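Local coordinates for tail spike protein gp49 (Pseudomonas phage LKA1, PDB 4RU4), which probably cleaves the O-specific polysaccharide of Pseudomonas as a trimeric lyase of the phage tail, degrading the cell envelope during entry into the host, at residues R312-T317 / S339-T344; H327-H332 / C343-G348; A254-S259 / G281-C286; D355-H360 / T381-Q386; K287-R292 / R319-S324. All blocks are in the same frame, centred on the assembly; numbering follows the deposited sequence.

In the fold
All five contacts lie in the parallel beta-helix. From the N terminus, interaction 3 closes first, stacking 281-286 on 254-259. The chain then runs through 287-292, which opens interaction 5, and 312-317, which opens interaction 1; these two cross, because 319-324 closes interaction 5 before 339-344 closes interaction 1. Interaction 2 opens at 327-332, inside the loop of interaction 1, but closes beyond it at 343-348, overlapping in Cys343 and Thr344. Interaction 4 follows in series. Strands 254-257, 281-284, 312-314, 338-341, 356-359 and 380-385 are successive neighbours, joining interactions 3, 1 and 4; interaction 5 joins strands 287-290 and 317-320, and interaction 2 ties loop 327-332 to the turn after strand 344-345.

Interaction 1: R312-T317 / S339-T344; sequences RMRNCT and SYENCT
Arg312 reaches Ser339 with the end of its guanidinium, NH1 donating to OG at 2.9 Å with the hydroxyl close to the guanidinium plane. A bend in the arginine chain (chi2 -72°) carries it over to that hydroxyl, and Ser339 OG in turn donates a hydrogen bond to Glu341 OE2. Met313 supplies two backbone bonds, from its N to Ser339 O and from Glu341 N to its O. On the other face of the strands its CG lies over the Tyr340 ring, 3.7 Å from the centroid, in a CH-pi contact; SD stands farther above the ring in a Met-aromatic contact. Arg314 runs extended alongside Glu341. Its NE donates a nearly straight hydrogen bond, part of a salt bridge, to Glu341 OE1 (2.8 Å), meeting it from above the carboxylate plane, while a water joins Arg314 NH2 to OE2 and Arg312 CB covers one guanidinium face. Asn315, like Asn342 beside it, has positive phi and turns the corner, the two amides being only 21° apart in plane. Beyond it, Cys316 N makes a weak bond to Cys343 SG (3.6 Å), Cys316 O accepts from Thr344 N, and Thr317 lies alongside Thr344, whose OG1 bonds to Asn310 of the second subunit. In the parallel beta-helix, strand 312-314 is thus held between 281-284 and 338-341, with 356-359 next in line.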
# COMPACT_ATOMS: atom_id res chain seq x y z
N ARG B 312 9.33 -3.64 -9.49
CA ARG B 312 8.51 -3.53 -8.30
C ARG B 312 8.16 -4.92 -7.77
O ARG B 312 7.58 -5.73 -8.49
CB ARG B 312 7.23 -2.74 -8.64
CG ARG B 312 7.53 -1.45 -9.38
CD ARG B 312 8.17 -0.42 -8.42
NE ARG B 312 8.45 0.83 -9.13
CZ ARG B 312 8.95 1.92 -8.54
NH1 ARG B 312 9.25 1.91 -7.24
NH2 ARG B 312 9.16 3.02 -9.25
N MET B 313 8.51 -5.21 -6.50
CA MET B 313 8.15 -6.48 -5.89
C MET B 313 6.95 -6.22 -4.98
O MET B 313 7.03 -5.41 -4.06
CB MET B 313 9.30 -7.04 -5.06
CG MET B 313 10.69 -6.86 -5.67
SD MET B 313 10.83 -7.44 -7.38
CE MET B 313 12.55 -7.02 -7.65
N ARG B 314 5.84 -6.92 -5.21
CA ARG B 314 4.60 -6.61 -4.50
C ARG B 314 3.91 -7.86 -4.03
O ARG B 314 3.87 -8.86 -4.76
CB ARG B 314 3.65 -5.86 -5.43
CG ARG B 314 4.21 -4.49 -5.88
CD ARG B 314 3.18 -3.68 -6.65
NE ARG B 314 3.65 -2.31 -6.84
CZ ARG B 314 3.85 -1.74 -8.02
NH1 ARG B 314 3.62 -2.41 -9.13
NH2 ARG B 314 4.27 -0.48 -8.07
N ASN B 315 3.34 -7.79 -2.83
CA ASN B 315 2.42 -8.85 -2.37
C ASN B 315 3.07 -10.24 -2.28
O ASN B 315 2.42 -11.26 -2.54
CB ASN B 315 1.16 -8.90 -3.25
CG ASN B 315 0.52 -7.50 -3.48
OD1 ASN B 315 0.51 -6.66 -2.60
ND2 ASN B 315 0.00 -7.26 -4.69
N CYS B 316 4.36 -10.28 -1.92
CA CYS B 316 5.10 -11.55 -1.78
C CYS B 316 5.43 -11.88 -0.33
O CYS B 316 5.48 -10.99 0.52
CB CYS B 316 6.42 -11.48 -2.55
SG CYS B 316 6.26 -11.26 -4.35
N THR B 317 5.66 -13.16 -0.06
CA THR B 317 6.27 -13.60 1.20
C THR B 317 7.63 -14.20 0.84
O THR B 317 7.74 -15.08 -0.04
CB THR B 317 5.41 -14.67 1.94
OG1 THR B 317 4.23 -14.04 2.45
CG2 THR B 317 6.17 -15.26 3.15
N SER B 339 11.34 -0.87 -5.70
CA SER B 339 10.74 -1.00 -4.37
C SER B 339 10.21 -2.39 -4.08
O SER B 339 9.95 -3.18 -5.01
CB SER B 339 9.58 0.02 -4.17
OG SER B 339 8.58 -0.10 -5.19
N TYR B 340 10.08 -2.68 -2.78
CA TYR B 340 9.24 -3.78 -2.26
C TYR B 340 8.02 -3.12 -1.61
O TYR B 340 8.15 -2.14 -0.87
CB TYR B 340 9.99 -4.64 -1.22
CG TYR B 340 11.09 -5.54 -1.78
CD1 TYR B 340 12.33 -5.02 -2.10
CD2 TYR B 340 10.87 -6.90 -1.99
CE1 TYR B 340 13.34 -5.84 -2.64
CE2 TYR B 340 11.89 -7.72 -2.51
CZ TYR B 340 13.11 -7.18 -2.83
OH TYR B 340 14.10 -7.96 -3.37
N GLU B 341 6.83 -3.65 -1.87
CA GLU B 341 5.60 -3.08 -1.34
C GLU B 341 4.67 -4.22 -0.93
O GLU B 341 4.55 -5.21 -1.67
CB GLU B 341 4.92 -2.24 -2.44
CG GLU B 341 5.84 -1.08 -2.88
CD GLU B 341 5.40 -0.32 -4.12
OE1 GLU B 341 4.36 -0.68 -4.73
OE2 GLU B 341 6.13 0.63 -4.50
N ASN B 342 4.07 -4.10 0.25
CA ASN B 342 3.13 -5.10 0.75
C ASN B 342 3.74 -6.49 0.77
O ASN B 342 3.08 -7.44 0.39
CB ASN B 342 1.86 -5.15 -0.10
CG ASN B 342 1.15 -3.80 -0.18
OD1 ASN B 342 0.90 -3.29 -1.26
ND2 ASN B 342 0.80 -3.25 0.95
N CYS B 343 4.98 -6.59 1.23
CA CYS B 343 5.68 -7.87 1.32
C CYS B 343 5.92 -8.25 2.77
O CYS B 343 6.17 -7.38 3.62
CB CYS B 343 7.03 -7.79 0.59
SG CYS B 343 6.86 -7.72 -1.22
N THR B 344 5.84 -9.55 3.05
CA THR B 344 6.32 -10.10 4.30
C THR B 344 7.75 -10.60 4.05
O THR B 344 7.97 -11.48 3.20
CB THR B 344 5.41 -11.26 4.79
OG1 THR B 344 4.07 -10.77 4.95
CG2 THR B 344 5.92 -11.83 6.16
O HOH W 1 4.47 2.01 -6.26
O HOH W 2 2.98 -10.62 2.28

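Interaction 2: H327-H332 / C343-G348; sequences HCADFH and CTIYGG
The imidazole of His327, whose CB packs 4.0 Å from Gly348 C, turns away from that glycine and stacks on the ring of His293. At its edge, NE2 donates almost perfectly straight (178°) to Asp330 OD1 at 2.7 Å, using the anti lone pair of that oxygen. His332 approaches the same carboxylate in the plane of its own ring: ND1 donates to Asp330 OD2 at 2.8 Å, on the syn side. With one histidine on each oxygen, the rotation of the Asp330 carboxylate is fixed. Segment 327-332 belongs to a loop of the parallel beta-helix and meets 343-348 where strand 344-345 gives way to the turn at Gly347 and Gly348. Both glycines have positive phi, a backbone shape that suits glycine, and a side chain on Gly347 would point at Cys328 CB. Gly348 O receives a straight bond from Ala329 N (3.0 Å); Cys328 N makes weak bonds to the carbonyls of both glycines. Cys328 places SG anti to its own N (chi1 174°), where SG lies 3.4 Å from Tyr346 O. Beside these backbone bonds the methyl of Ala329 sits against two branches of Ile345, with Ala329 CB 3.7 Å from Ile345 CD1 and as far from CG2, a patch continued by Tyr358.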
# COMPACT_ATOMS: atom_id res chain seq x y z
N HIS B 327 20.86 -10.34 3.99
CA HIS B 327 19.49 -9.91 3.89
C HIS B 327 18.73 -10.78 2.91
O HIS B 327 19.27 -11.24 1.89
CB HIS B 327 19.46 -8.45 3.40
CG HIS B 327 20.24 -8.23 2.14
ND1 HIS B 327 21.58 -7.90 2.13
CD2 HIS B 327 19.87 -8.31 0.84
CE1 HIS B 327 22.00 -7.78 0.89
NE2 HIS B 327 20.98 -8.01 0.08
N CYS B 328 17.46 -11.00 3.23
CA CYS B 328 16.57 -11.82 2.42
C CYS B 328 16.06 -11.07 1.17
O CYS B 328 16.04 -11.63 0.07
CB CYS B 328 15.38 -12.28 3.26
SG CYS B 328 14.11 -13.19 2.31
N ALA B 329 15.63 -9.83 1.35
CA ALA B 329 15.14 -9.02 0.22
C ALA B 329 16.28 -8.18 -0.31
O ALA B 329 16.83 -7.37 0.42
CB ALA B 329 14.00 -8.13 0.65
N ASP B 330 16.65 -8.38 -1.58
CA ASP B 330 17.87 -7.74 -2.10
C ASP B 330 17.62 -6.74 -3.24
O ASP B 330 16.71 -6.91 -4.04
CB ASP B 330 18.89 -8.82 -2.55
CG ASP B 330 20.08 -8.23 -3.26
OD1 ASP B 330 21.07 -7.85 -2.57
OD2 ASP B 330 20.02 -8.09 -4.52
N PHE B 331 18.40 -5.66 -3.25
CA PHE B 331 18.72 -4.90 -4.45
C PHE B 331 20.24 -4.75 -4.43
O PHE B 331 20.81 -4.47 -3.37
CB PHE B 331 18.16 -3.48 -4.38
CG PHE B 331 16.66 -3.39 -4.42
CD1 PHE B 331 15.96 -3.73 -5.57
CD2 PHE B 331 15.95 -2.89 -3.32
CE1 PHE B 331 14.58 -3.64 -5.62
CE2 PHE B 331 14.56 -2.79 -3.38
CZ PHE B 331 13.88 -3.15 -4.54
N HIS B 332 20.91 -4.90 -5.57
CA HIS B 332 22.33 -4.51 -5.67
C HIS B 332 22.51 -3.01 -5.98
O HIS B 332 21.54 -2.29 -6.29
CB HIS B 332 23.07 -5.36 -6.72
CG HIS B 332 23.48 -6.70 -6.22
ND1 HIS B 332 22.61 -7.54 -5.56
CD2 HIS B 332 24.67 -7.35 -6.29
CE1 HIS B 332 23.26 -8.65 -5.23
NE2 HIS B 332 24.50 -8.57 -5.67
N CYS B 343 4.98 -6.59 1.23
CA CYS B 343 5.68 -7.87 1.32
C CYS B 343 5.92 -8.25 2.77
O CYS B 343 6.17 -7.38 3.62
CB CYS B 343 7.03 -7.79 0.59
SG CYS B 343 6.86 -7.72 -1.22
N THR B 344 5.84 -9.55 3.05
CA THR B 344 6.32 -10.10 4.30
C THR B 344 7.75 -10.60 4.05
O THR B 344 7.97 -11.48 3.20
CB THR B 344 5.41 -11.26 4.79
OG1 THR B 344 4.07 -10.77 4.95
CG2 THR B 344 5.92 -11.83 6.16
N ILE B 345 8.71 -10.02 4.75
CA ILE B 345 10.12 -10.34 4.52
C ILE B 345 10.75 -10.90 5.80
O ILE B 345 11.01 -10.17 6.75
CB ILE B 345 10.92 -9.09 4.05
CG1 ILE B 345 10.25 -8.48 2.80
CG2 ILE B 345 12.43 -9.43 3.79
CD1 ILE B 345 10.84 -7.12 2.34
N TYR B 346 10.95 -12.22 5.83
CA TYR B 346 11.64 -12.83 6.96
C TYR B 346 13.12 -12.83 6.65
O TYR B 346 13.53 -13.41 5.65
CB TYR B 346 11.21 -14.28 7.13
CG TYR B 346 9.75 -14.42 7.53
CD1 TYR B 346 9.37 -14.26 8.84
CD2 TYR B 346 8.77 -14.72 6.57
CE1 TYR B 346 8.01 -14.42 9.23
CE2 TYR B 346 7.43 -14.89 6.94
CZ TYR B 346 7.06 -14.73 8.27
OH TYR B 346 5.74 -14.89 8.64
N GLY B 347 13.93 -12.19 7.50
CA GLY B 347 15.38 -12.30 7.35
C GLY B 347 16.02 -11.05 6.77
O GLY B 347 17.13 -11.10 6.26
N GLY B 348 15.32 -9.92 6.85
CA GLY B 348 15.97 -8.64 6.58
C GLY B 348 15.92 -8.14 5.15
O GLY B 348 15.60 -8.88 4.20

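Interaction 3: A254-S259 / G281-C286; sequences AKITNS and GGADNC. With EDO (1,2-ethanediol), chain S.
Ile256 and Ala283 make the close-packed side of this contact, Ile256 CG2 lying 3.7 Å from Ala283 CB. The other branch, CG1, is placed anti to the backbone N (chi1 176°) and touches Cys286 SG at 4.0 Å, while Phe248 and Val246 also pack on the isoleucine. Between the two faces the strands are joined by regular backbone bonds, Gly282 N to Ala254 O, Ile256 N to Gly282 O, Asp284 N to Ile256 O and Asn258 N to Asp284 O. The other face is more polar and carries water; it is turned to the third subunit, whose Asn285 packs on Thr257. There Thr257 CG2 only brushes Asp284 CB (3.9 Å), and a water lies 3.1 Å from Asn258 OD1. That oxygen accepts from Asn285 ND2 in plane, on a lone pair, at 3.0 Å, although the two amides stand 80° apart; Asn258 ND2 goes to Asp234. A 1,2-ethanediol, probably from the crystallisation liquor, donates to Asn258 O. Asparagines with left-handed helical backbones at equivalent corners, here Asn258 and Asn285, are characteristic of pectate lyase-like parallel beta-helices.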
# COMPACT_ATOMS: atom_id res chain seq x y z
N ALA B 254 9.48 -7.60 -17.53
CA ALA B 254 9.35 -9.00 -17.15
C ALA B 254 8.40 -9.07 -15.96
O ALA B 254 8.58 -8.35 -14.98
CB ALA B 254 10.70 -9.57 -16.77
N LYS B 255 7.40 -9.95 -16.01
CA LYS B 255 6.53 -10.13 -14.85
C LYS B 255 6.45 -11.61 -14.45
O LYS B 255 6.13 -12.46 -15.29
CB LYS B 255 5.12 -9.60 -15.13
CG LYS B 255 5.03 -8.07 -15.20
CD LYS B 255 3.58 -7.59 -15.27
CE LYS B 255 3.51 -6.08 -15.12
NZ LYS B 255 3.10 -5.44 -16.38
N ILE B 256 6.73 -11.90 -13.18
CA ILE B 256 6.46 -13.22 -12.64
C ILE B 256 5.37 -13.09 -11.58
O ILE B 256 5.49 -12.26 -10.67
CB ILE B 256 7.68 -13.92 -12.06
CG1 ILE B 256 7.27 -15.26 -11.42
CG2 ILE B 256 8.41 -13.04 -11.01
CD1 ILE B 256 8.46 -16.22 -11.28
N THR B 257 4.31 -13.89 -11.71
CA THR B 257 3.14 -13.72 -10.83
C THR B 257 2.66 -15.08 -10.28
O THR B 257 2.81 -16.12 -10.94
CB THR B 257 1.96 -13.09 -11.61
OG1 THR B 257 1.77 -13.81 -12.85
CG2 THR B 257 2.27 -11.61 -11.93
N ASN B 258 2.07 -15.06 -9.08
CA ASN B 258 1.37 -16.26 -8.58
C ASN B 258 2.23 -17.55 -8.55
O ASN B 258 1.72 -18.67 -8.76
CB ASN B 258 0.11 -16.48 -9.42
CG ASN B 258 -0.65 -15.17 -9.66
OD1 ASN B 258 -0.91 -14.43 -8.72
ND2 ASN B 258 -0.99 -14.89 -10.94
N SER B 259 3.52 -17.39 -8.27
CA SER B 259 4.47 -18.50 -8.41
C SER B 259 5.14 -18.85 -7.08
O SER B 259 5.26 -18.01 -6.20
CB SER B 259 5.51 -18.18 -9.49
OG SER B 259 4.83 -17.96 -10.72
N GLY B 281 8.30 -3.96 -14.90
CA GLY B 281 7.92 -5.29 -14.47
C GLY B 281 8.19 -5.54 -13.00
O GLY B 281 8.23 -4.61 -12.18
N GLY B 282 8.35 -6.82 -12.65
CA GLY B 282 8.58 -7.20 -11.27
C GLY B 282 7.89 -8.50 -10.89
O GLY B 282 7.54 -9.29 -11.76
N ALA B 283 7.70 -8.71 -9.59
CA ALA B 283 7.16 -9.96 -9.05
C ALA B 283 5.93 -9.66 -8.22
O ALA B 283 5.91 -8.70 -7.46
CB ALA B 283 8.20 -10.67 -8.18
N ASP B 284 4.90 -10.50 -8.33
CA ASP B 284 3.64 -10.20 -7.70
C ASP B 284 3.01 -11.49 -7.21
O ASP B 284 2.88 -12.48 -7.98
CB ASP B 284 2.69 -9.50 -8.68
CG ASP B 284 1.53 -8.81 -7.98
OD1 ASP B 284 0.92 -9.41 -7.08
OD2 ASP B 284 1.22 -7.64 -8.31
N ASN B 285 2.62 -11.46 -5.94
CA ASN B 285 1.91 -12.58 -5.33
C ASN B 285 2.71 -13.87 -5.39
O ASN B 285 2.15 -14.93 -5.69
CB ASN B 285 0.56 -12.78 -6.01
CG ASN B 285 -0.40 -13.55 -5.13
OD1 ASN B 285 -0.30 -13.49 -3.90
ND2 ASN B 285 -1.30 -14.30 -5.74
N CYS B 286 4.01 -13.79 -5.12
CA CYS B 286 4.86 -14.97 -5.12
C CYS B 286 5.30 -15.37 -3.71
O CYS B 286 5.53 -14.49 -2.86
CB CYS B 286 6.12 -14.73 -5.95
SG CYS B 286 5.80 -14.55 -7.73
C1 EDO S . 2.52 -21.70 -7.52
O1 EDO S . 1.62 -20.75 -6.92
C2 EDO S . 1.79 -23.00 -7.77
O2 EDO S . 0.54 -22.69 -8.37
O HOH W 3 -0.47 -11.38 -9.27

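Interaction 4: D355-H360 / T381-Q386; sequences DISYRH and TFLLDQ
Ile356 and Phe382 project from the same face of their parallel strands at an oblique angle to each other, Ile356 CB standing 4.0 Å from Phe382 CD2. The ring also has Asp355 N above one face, and Trp351 and Phe422 meet it from elsewhere in the coil stack. Two residues on, Tyr358 and Leu384 lie side by side and point the same way; Leu384 CD2 is 3.9 Å from Tyr358 CB. Tyr358 OH bonds to Thr350 O. This stacking of apolar and aromatic side chains, coil upon coil, is how a parallel beta-helix fills its core, and the strands are joined by a run of backbone bonds of which Asp385 N to Tyr358 O (2.7 Å) is the shortest. At the start, Asp355 OD1 accepts from Thr381 N at 2.9 Å and also forms a salt bridge with Arg430 of the third subunit. On the opposite face the extended Arg359 passes over Ser357, whose CB lies over one face of its guanidinium; that plane is turned 64° against the Asp385 carboxylate. A water accepts from Arg359 NE and donates to Asp385 OD2, linking charges that do not touch; NH1 instead bridges to Glu341, and Asp385 OD1 accepts from His360 NE2 of the third subunit. His360 lies alongside Gln386, its CD2 3.4 Å from Gln386 CB with the ring edge toward Gln386 O, and its NE2 bonds to Asp385 OD1 of the second subunit.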
# COMPACT_ATOMS: atom_id res chain seq x y z
N ASP B 355 17.42 5.80 -4.79
CA ASP B 355 15.96 5.93 -4.81
C ASP B 355 15.26 4.58 -4.63
O ASP B 355 14.60 4.06 -5.55
CB ASP B 355 15.47 6.64 -6.10
CG ASP B 355 15.96 8.09 -6.17
OD1 ASP B 355 16.41 8.62 -5.13
OD2 ASP B 355 15.91 8.69 -7.27
N ILE B 356 15.40 4.01 -3.44
CA ILE B 356 14.84 2.70 -3.12
C ILE B 356 13.84 2.82 -1.95
O ILE B 356 14.11 3.53 -0.98
CB ILE B 356 15.95 1.77 -2.67
CG1 ILE B 356 17.01 1.62 -3.78
CG2 ILE B 356 15.38 0.42 -2.18
CD1 ILE B 356 16.50 1.16 -5.13
N SER B 357 12.70 2.14 -2.02
CA SER B 357 11.71 2.25 -0.94
C SER B 357 11.20 0.87 -0.55
O SER B 357 11.12 -0.03 -1.40
CB SER B 357 10.54 3.14 -1.37
OG SER B 357 10.99 4.30 -2.06
N TYR B 358 10.86 0.73 0.74
CA TYR B 358 10.05 -0.37 1.25
C TYR B 358 8.77 0.26 1.77
O TYR B 358 8.83 1.21 2.57
CB TYR B 358 10.79 -1.11 2.38
CG TYR B 358 11.95 -1.88 1.85
CD1 TYR B 358 13.16 -1.24 1.59
CD2 TYR B 358 11.84 -3.24 1.54
CE1 TYR B 358 14.25 -1.95 1.05
CE2 TYR B 358 12.90 -3.94 0.98
CZ TYR B 358 14.11 -3.29 0.75
OH TYR B 358 15.18 -3.97 0.19
N ARG B 359 7.61 -0.22 1.33
CA ARG B 359 6.33 0.40 1.69
C ARG B 359 5.36 -0.65 2.23
O ARG B 359 5.05 -1.61 1.52
CB ARG B 359 5.67 1.05 0.48
CG ARG B 359 6.57 2.04 -0.26
CD ARG B 359 5.86 2.58 -1.50
NE ARG B 359 6.47 3.81 -1.99
CZ ARG B 359 7.17 3.94 -3.11
NH1 ARG B 359 7.34 2.90 -3.93
NH2 ARG B 359 7.69 5.12 -3.44
N HIS B 360 4.86 -0.43 3.44
CA HIS B 360 3.89 -1.36 4.02
C HIS B 360 4.40 -2.80 3.98
O HIS B 360 3.62 -3.73 3.71
CB HIS B 360 2.53 -1.22 3.30
CG HIS B 360 1.73 -0.03 3.76
ND1 HIS B 360 0.65 0.48 3.06
CD2 HIS B 360 1.86 0.75 4.87
CE1 HIS B 360 0.16 1.52 3.71
NE2 HIS B 360 0.86 1.70 4.82
N THR B 381 17.38 8.95 -2.40
CA THR B 381 16.50 8.87 -1.25
C THR B 381 16.20 7.42 -0.93
O THR B 381 15.89 6.62 -1.82
CB THR B 381 15.20 9.65 -1.57
OG1 THR B 381 15.53 11.02 -1.78
CG2 THR B 381 14.16 9.53 -0.45
N PHE B 382 16.27 7.08 0.35
CA PHE B 382 16.04 5.70 0.77
C PHE B 382 15.01 5.73 1.89
O PHE B 382 15.19 6.42 2.90
CB PHE B 382 17.37 5.09 1.23
CG PHE B 382 18.42 5.15 0.17
CD1 PHE B 382 19.21 6.29 0.02
CD2 PHE B 382 18.56 4.10 -0.74
CE1 PHE B 382 20.18 6.37 -1.02
CE2 PHE B 382 19.53 4.18 -1.77
CZ PHE B 382 20.34 5.31 -1.89
N LEU B 383 13.93 4.98 1.68
CA LEU B 383 12.70 5.19 2.44
C LEU B 383 12.23 3.89 3.04
O LEU B 383 12.21 2.86 2.35
CB LEU B 383 11.61 5.74 1.50
CG LEU B 383 10.18 5.92 2.02
CD1 LEU B 383 10.14 6.85 3.24
CD2 LEU B 383 9.26 6.47 0.93
N LEU B 384 11.88 3.92 4.33
CA LEU B 384 11.07 2.87 4.96
C LEU B 384 9.73 3.52 5.27
O LEU B 384 9.61 4.29 6.23
CB LEU B 384 11.71 2.34 6.26
CG LEU B 384 13.06 1.66 6.14
CD1 LEU B 384 13.52 1.12 7.48
CD2 LEU B 384 12.99 0.54 5.10
N ASP B 385 8.74 3.21 4.45
CA ASP B 385 7.47 3.89 4.45
C ASP B 385 6.43 3.04 5.18
O ASP B 385 5.93 2.07 4.59
CB ASP B 385 7.07 4.06 2.99
CG ASP B 385 5.83 4.88 2.80
OD1 ASP B 385 4.84 4.77 3.57
OD2 ASP B 385 5.85 5.70 1.85
N GLN B 386 6.10 3.41 6.42
CA GLN B 386 5.06 2.74 7.20
C GLN B 386 5.29 1.23 7.28
O GLN B 386 4.35 0.43 7.08
CB GLN B 386 3.67 2.98 6.62
CG GLN B 386 3.31 4.43 6.31
CD GLN B 386 3.16 5.32 7.54
OE1 GLN B 386 3.49 6.51 7.49
NE2 GLN B 386 2.63 4.76 8.62
O HOH W 4 12.85 6.63 -2.11
O HOH W 5 6.45 6.50 -1.03

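Interaction 5: K287-R292 / R319-S324; sequences KVYARR and RNDITS. With EDO (1,2-ethanediol), chain T.
Asp321, whose CB packs 3.6 Å from Arg291 CG, has its OD1 gripped by both Thr323 N and Thr323 OG1, which approach from the same face of the carboxylate. The bond from Thr323 N makes an Asx turn in this coil of the parallel beta-helix, and Arg174 of the second subunit adds a salt bridge to OD1. A water links the other oxygen, OD2, to Arg291 NH1, while Arg291 NE is bound by Asp270. Asp321 N donates to Arg291 O, and Asn320 ND2 reaches Arg292 O at 2.9 Å in a nearly straight bond. The Tyr289 side chain extends anti to its N (chi1 171°) along the neighbouring backbone, CE1 lying 3.4 Å from Asn320 C and OH 3.5 Å from Asp321 CB. Arg184 of the second subunit makes a cation-pi contact with this ring. At the other end, Arg319 NH2 forms a salt bridge with Asp280 of the second subunit; Arg319 N bonds to Val288 O, and a water that donates to the same carbonyl accepts from Arg319 NH1 at 3.0 Å.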
# COMPACT_ATOMS: atom_id res chain seq x y z
N LYS B 287 5.44 -16.68 -3.49
CA LYS B 287 6.03 -17.21 -2.25
C LYS B 287 7.42 -17.71 -2.60
O LYS B 287 7.56 -18.54 -3.51
CB LYS B 287 5.17 -18.34 -1.65
CG LYS B 287 5.73 -18.96 -0.34
CD LYS B 287 4.66 -19.80 0.41
CE LYS B 287 5.30 -20.54 1.62
NZ LYS B 287 6.10 -21.71 1.13
N VAL B 288 8.45 -17.16 -1.95
CA VAL B 288 9.80 -17.40 -2.39
C VAL B 288 10.74 -17.74 -1.21
O VAL B 288 10.68 -17.10 -0.14
CB VAL B 288 10.36 -16.18 -3.17
CG1 VAL B 288 11.72 -16.50 -3.79
CG2 VAL B 288 9.36 -15.70 -4.26
N TYR B 289 11.57 -18.76 -1.41
CA TYR B 289 12.68 -19.06 -0.50
C TYR B 289 13.96 -19.17 -1.31
O TYR B 289 13.95 -19.75 -2.39
CB TYR B 289 12.49 -20.40 0.25
CG TYR B 289 13.75 -20.78 0.98
CD1 TYR B 289 14.07 -20.21 2.22
CD2 TYR B 289 14.69 -21.64 0.40
CE1 TYR B 289 15.24 -20.53 2.88
CE2 TYR B 289 15.87 -21.95 1.04
CZ TYR B 289 16.15 -21.39 2.27
OH TYR B 289 17.33 -21.73 2.90
N ALA B 290 15.06 -18.63 -0.79
CA ALA B 290 16.39 -18.96 -1.31
C ALA B 290 17.38 -18.85 -0.16
O ALA B 290 17.15 -18.08 0.76
CB ALA B 290 16.79 -18.05 -2.46
N ARG B 291 18.45 -19.64 -0.19
CA ARG B 291 19.43 -19.62 0.89
C ARG B 291 19.89 -18.20 1.16
O ARG B 291 19.88 -17.77 2.29
CB ARG B 291 20.63 -20.54 0.59
CG ARG B 291 21.58 -20.68 1.79
CD ARG B 291 22.84 -21.51 1.48
NE ARG B 291 23.73 -20.81 0.56
CZ ARG B 291 24.69 -19.94 0.92
NH1 ARG B 291 24.91 -19.66 2.21
NH2 ARG B 291 25.43 -19.36 -0.02
N ARG B 292 20.26 -17.45 0.11
CA ARG B 292 20.76 -16.08 0.34
C ARG B 292 19.73 -14.96 0.12
O ARG B 292 19.32 -14.30 1.08
CB ARG B 292 22.04 -15.82 -0.45
CG ARG B 292 23.24 -16.55 0.18
CD ARG B 292 24.56 -16.21 -0.47
NE ARG B 292 25.00 -14.85 -0.16
CZ ARG B 292 24.89 -13.82 -0.99
NH1 ARG B 292 24.31 -13.95 -2.22
NH2 ARG B 292 25.35 -12.63 -0.59
N ARG B 319 11.48 -15.69 2.27
CA ARG B 319 12.29 -16.30 3.34
C ARG B 319 13.68 -16.64 2.81
O ARG B 319 13.85 -16.94 1.61
CB ARG B 319 11.64 -17.58 3.86
CG ARG B 319 10.29 -17.37 4.57
CD ARG B 319 9.65 -18.75 4.93
NE ARG B 319 8.47 -18.60 5.80
CZ ARG B 319 7.22 -18.43 5.37
NH1 ARG B 319 6.95 -18.38 4.07
NH2 ARG B 319 6.23 -18.30 6.25
N ASN B 320 14.68 -16.57 3.69
CA ASN B 320 16.02 -17.02 3.34
C ASN B 320 16.59 -17.89 4.47
O ASN B 320 15.89 -18.16 5.45
CB ASN B 320 16.95 -15.84 2.95
CG ASN B 320 17.55 -15.09 4.16
OD1 ASN B 320 17.04 -15.19 5.29
ND2 ASN B 320 18.63 -14.34 3.92
N ASP B 321 17.82 -18.34 4.31
CA ASP B 321 18.52 -19.08 5.34
C ASP B 321 19.12 -18.04 6.29
O ASP B 321 20.06 -17.33 5.94
CB ASP B 321 19.65 -19.90 4.69
CG ASP B 321 20.48 -20.70 5.70
OD1 ASP B 321 20.31 -20.53 6.92
OD2 ASP B 321 21.33 -21.51 5.26
N ILE B 322 18.57 -17.94 7.50
CA ILE B 322 19.07 -16.94 8.42
C ILE B 322 20.56 -17.12 8.74
O ILE B 322 21.28 -16.16 9.00
CB ILE B 322 18.21 -16.92 9.72
CG1 ILE B 322 18.48 -15.63 10.52
CG2 ILE B 322 18.47 -18.18 10.54
CD1 ILE B 322 17.39 -15.29 11.52
N THR B 323 21.04 -18.36 8.72
CA THR B 323 22.45 -18.60 9.01
C THR B 323 23.36 -18.13 7.88
O THR B 323 24.57 -18.14 8.05
CB THR B 323 22.76 -20.10 9.33
OG1 THR B 323 22.65 -20.90 8.14
CG2 THR B 323 21.82 -20.61 10.38
N SER B 324 22.81 -17.72 6.75
CA SER B 324 23.63 -17.15 5.68
C SER B 324 24.24 -15.80 6.09
O SER B 324 25.24 -15.37 5.52
CB SER B 324 22.81 -16.95 4.40
OG SER B 324 21.87 -15.92 4.60
C1 EDO T . 8.22 -21.34 -1.90
O1 EDO T . 7.05 -22.10 -1.54
C2 EDO T . 9.31 -21.60 -0.88
O2 EDO T . 8.94 -21.17 0.44
O HOH W 6 8.76 -18.55 1.69
O HOH W 7 23.82 -20.63 4.71
O HOH W 8 25.95 -15.44 2.68